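Local coordinates for protein transcriptional regulator, LRP/AsnC family (Neisseria meningitidis, PDB 2P6S) that probably regulates transcription by sequence-specific DNA binding, and binds calcium ions and methionine, at residues Phe73-Ile78 with Asp138-Phe143. Residues are numbered along the deposited sequence; the frame is centred on the assembly and turned at random.
With MET (methionine), chain I.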
ATOM      1  N   PHE G  73       8.055  16.582   5.767  1.00 61.15           N
ATOM      2  CA  PHE G  73       6.950  16.014   6.530  1.00 62.11           C
ATOM      3  C   PHE G  73       7.222  14.530   6.681  1.00 64.21           C
ATOM      4  O   PHE G  73       7.168  13.796   5.693  1.00 66.28           O
ATOM      5  CB  PHE G  73       5.622  16.196   5.803  1.00 64.38           C
ATOM      6  CG  PHE G  73       5.029  17.568   5.946  1.00 70.20           C
ATOM      7  CD1 PHE G  73       4.259  17.893   7.055  1.00 68.14           C
ATOM      8  CD2 PHE G  73       5.217  18.527   4.955  1.00 73.49           C
ATOM      9  CE1 PHE G  73       3.698  19.152   7.180  1.00 71.13           C
ATOM     10  CE2 PHE G  73       4.659  19.794   5.074  1.00 73.03           C
ATOM     11  CZ  PHE G  73       3.901  20.109   6.187  1.00 69.82           C
ATOM     12  N   ILE G  74       7.510  14.095   7.908  1.00 65.27           N
ATOM     13  CA  ILE G  74       7.909  12.711   8.183  1.00 62.92           C
ATOM     14  C   ILE G  74       6.781  11.940   8.869  1.00 69.35           C
ATOM     15  O   ILE G  74       6.216  12.425   9.855  1.00 73.44           O
ATOM     16  CB  ILE G  74       9.155  12.663   9.082  1.00 57.17           C
ATOM     17  CG1 ILE G  74      10.231  13.612   8.559  1.00 58.32           C
ATOM     18  CG2 ILE G  74       9.706  11.261   9.140  1.00 49.92           C
ATOM     19  CD1 ILE G  74      11.544  13.492   9.280  1.00 47.85           C
ATOM     20  N   ARG G  75       6.464  10.747   8.345  1.00 71.52           N
ATOM     21  CA  ARG G  75       5.427   9.866   8.921  1.00 71.01           C
ATOM     22  C   ARG G  75       6.107   8.747   9.703  1.00 64.82           C
ATOM     23  O   ARG G  75       6.828   7.940   9.126  1.00 59.21           O
ATOM     24  CB  ARG G  75       4.511   9.232   7.849  1.00 73.93           C
ATOM     25  CG  ARG G  75       4.647   9.754   6.419  1.00 77.38           C
ATOM     26  CD  ARG G  75       3.553   9.195   5.471  1.00 77.34           C
ATOM     27  NE  ARG G  75       2.199   9.507   5.925  1.00 81.38           N
ATOM     28  CZ  ARG G  75       1.703  10.740   6.023  1.00 85.98           C
ATOM     29  NH1 ARG G  75       2.454  11.788   5.699  1.00 85.33           N
ATOM     30  NH2 ARG G  75       0.457  10.932   6.451  1.00 82.52           N
ATOM     31  N   VAL G  76       5.867   8.694  11.008  1.00 67.14           N
ATOM     32  CA  VAL G  76       6.591   7.780  11.897  1.00 69.87           C
ATOM     33  C   VAL G  76       5.655   6.804  12.606  1.00 70.82           C
ATOM     34  O   VAL G  76       4.515   7.148  12.913  1.00 77.50           O
ATOM     35  CB  VAL G  76       7.368   8.581  12.960  1.00 67.66           C
ATOM     36  CG1 VAL G  76       8.262   7.661  13.804  1.00 68.30           C
ATOM     37  CG2 VAL G  76       8.184   9.667  12.288  1.00 61.35           C
ATOM     38  N   SER G  77       6.141   5.592  12.859  1.00 70.60           N
ATOM     39  CA  SER G  77       5.394   4.594  13.621  1.00 72.41           C
ATOM     40  C   SER G  77       6.212   4.147  14.820  1.00 70.75           C
ATOM     41  O   SER G  77       7.394   3.851  14.683  1.00 67.12           O
ATOM     42  CB  SER G  77       5.064   3.386  12.749  1.00 75.09           C
ATOM     43  OG  SER G  77       4.432   2.372  13.514  1.00 80.50           O
ATOM     44  N   ILE G  78       5.564   4.076  15.982  1.00 75.03           N
ATOM     45  CA  ILE G  78       6.236   3.844  17.263  1.00 76.45           C
ATOM     46  C   ILE G  78       6.116   2.393  17.746  1.00 80.00           C
ATOM     47  O   ILE G  78       5.022   1.838  17.814  1.00 79.80           O
ATOM     48  CB  ILE G  78       5.663   4.780  18.355  1.00 76.33           C
ATOM     49  CG1 ILE G  78       6.029   6.233  18.067  1.00 79.43           C
ATOM     50  CG2 ILE G  78       6.184   4.401  19.718  1.00 83.42           C
ATOM     51  CD1 ILE G  78       7.519   6.502  18.120  1.00 87.28           C
ATOM     52  N   ASP G 138       9.727   2.806  12.394  1.00 75.61           N
ATOM     53  CA  ASP G 138       9.892   3.096  10.956  1.00 73.87           C
ATOM     54  C   ASP G 138       9.485   4.528  10.611  1.00 68.19           C
ATOM     55  O   ASP G 138       8.502   5.038  11.150  1.00 68.54           O
ATOM     56  CB  ASP G 138       9.074   2.111  10.101  1.00 73.77           C
ATOM     57  CG  ASP G 138       9.541   2.054   8.640  1.00 84.66           C
ATOM     58  OD1 ASP G 138      10.627   2.590   8.310  1.00 89.73           O
ATOM     59  OD2 ASP G 138       8.819   1.458   7.813  1.00 91.99           O
ATOM     60  N   ALA G 139      10.241   5.161   9.708  1.00 61.16           N
ATOM     61  CA  ALA G 139       9.962   6.533   9.263  1.00 56.21           C
ATOM     62  C   ALA G 139       9.812   6.571   7.755  1.00 52.52           C
ATOM     63  O   ALA G 139      10.432   5.782   7.061  1.00 49.13           O
ATOM     64  CB  ALA G 139      11.068   7.483   9.701  1.00 52.29           C
ATOM     65  N   GLN G 140       8.972   7.489   7.270  1.00 56.85           N
ATOM     66  CA  GLN G 140       8.758   7.729   5.838  1.00 58.79           C
ATOM     67  C   GLN G 140       8.779   9.223   5.585  1.00 57.77           C
ATOM     68  O   GLN G 140       7.829   9.919   5.925  1.00 62.60           O
ATOM     69  CB  GLN G 140       7.397   7.210   5.393  1.00 59.28           C
ATOM     70  CG  GLN G 140       7.237   5.714   5.420  1.00 69.78           C
ATOM     71  CD  GLN G 140       5.901   5.280   4.860  1.00 68.43           C
ATOM     72  OE1 GLN G 140       4.996   6.096   4.687  1.00 79.26           O
ATOM     73  NE2 GLN G 140       5.768   3.990   4.574  1.00 82.06           N
ATOM     74  N   SER G 141       9.832   9.723   4.961  1.00 55.98           N
ATOM     75  CA  SER G 141       9.956  11.161   4.772  1.00 58.20           C
ATOM     76  C   SER G 141       9.595  11.669   3.377  1.00 60.12           C
ATOM     77  O   SER G 141      10.112  11.188   2.365  1.00 62.33           O
ATOM     78  CB  SER G 141      11.365  11.581   5.119  1.00 58.82           C
ATOM     79  OG  SER G 141      11.621  11.257   6.466  1.00 64.48           O
ATOM     80  N   SER G 142       8.703  12.652   3.343  1.00 63.09           N
ATOM     81  CA  SER G 142       8.375  13.380   2.123  1.00 59.47           C
ATOM     82  C   SER G 142       8.818  14.816   2.301  1.00 55.00           C
ATOM     83  O   SER G 142       8.913  15.292   3.420  1.00 64.40           O
ATOM     84  CB  SER G 142       6.877  13.332   1.875  1.00 60.89           C
ATOM     85  OG  SER G 142       6.614  13.374   0.486  1.00 73.09           O
ATOM     86  N   PHE G 143       9.087  15.513   1.207  1.00 56.24           N
ATOM     87  CA  PHE G 143       9.563  16.892   1.300  1.00 59.66           C
ATOM     88  C   PHE G 143       8.738  17.836   0.434  1.00 60.14           C
ATOM     89  O   PHE G 143       8.217  17.435  -0.606  1.00 62.41           O
ATOM     90  CB  PHE G 143      11.032  16.958   0.906  1.00 63.19           C
ATOM     91  CG  PHE G 143      11.876  15.913   1.574  1.00 68.96           C
ATOM     92  CD1 PHE G 143      12.547  16.187   2.756  1.00 74.59           C
ATOM     93  CD2 PHE G 143      11.985  14.648   1.028  1.00 69.99           C
ATOM     94  CE1 PHE G 143      13.325  15.218   3.366  1.00 61.86           C
ATOM     95  CE2 PHE G 143      12.755  13.683   1.638  1.00 65.40           C
ATOM     96  CZ  PHE G 143      13.423  13.970   2.801  1.00 59.48           C
TER
HETATM   97  N   MET I1160      12.948   5.104   4.531  1.00 42.75           N
HETATM   98  CA  MET I1160      13.277   6.030   5.659  1.00 48.56           C
HETATM   99  C   MET I1160      12.612   7.399   5.488  1.00 49.91           C
HETATM  100  O   MET I1160      11.748   7.595   4.634  1.00 51.80           O
HETATM  101  CB  MET I1160      14.795   6.220   5.786  1.00 48.68           C
HETATM  102  CG  MET I1160      15.589   4.933   5.886  1.00 47.81           C
HETATM  103  SD  MET I1160      17.293   5.241   6.372  1.00 43.36           S
HETATM  104  CE  MET I1160      18.042   3.658   6.029  1.00 46.89           C
HETATM  105  OXT MET I1160      12.924   8.353   6.203  1.00 47.59           O
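Phe-73, Arg-75 and Ser-77 pair through their backbones with Ser-142, Gln-140 and Asp-138 in an antiparallel ladder. Arg-75 N donates to Gln-140 O at 2.9 Å, almost straight at 177°, and Gln-140 N returns a bond to Arg-75 O. Phe-73 and Ser-142 are joined by two bonds in the same way. At the other end Ser-77 N binds Asp-138 O at 3.0 Å, while the return bond from Asp-138 N to Ser-77 O is weak, 3.4 Å.

Ile-74 with Ser-141 and Val-76 with Ala-139 are the non-hydrogen-bonded pairs. Their side chains lie on one face of the sheet, where Ile-74 and Ser-141 meet Phe-122 and Ala-139 meets Leu-130 of helix 119-130. Ile-74 CG2 lies 4.1 Å from Ala-139 CB. Ile-74 CG1 and CG2 also pack against Ser-141 OG. With chi1 at -48°, CG1 stands beside the backbone N and CG2 beside the carbonyl carbon, and both branches reach that oxygen.

On the opposite face the side chains of Arg-75 and Gln-140 cross at a slant. Arg-75 CD meets Gln-140 OE1 at 3.5 Å, and the guanidinium and amide planes are 41° apart. Ser-77 OG is hydrogen-bonded to Asp-109. Asp-109 and Asp-138 are calcium ligands in a structure of this protein.

A free methionine sits beside strand 136-150. Ser-141 N donates to its O at 2.9 Å and Ser-141 OG to its OXT at 3.2 Å. Gly-106 N of a neighbouring subunit also binds this ligand.

The contact joins two neighbouring strands of the Lrp/AsnC ligand-binding domain. Strand 70-78 satisfies one backbone edge of 138-143, and Ser-141 turns its N-H the other way, to grip a ligand carboxylate at a subunit interface.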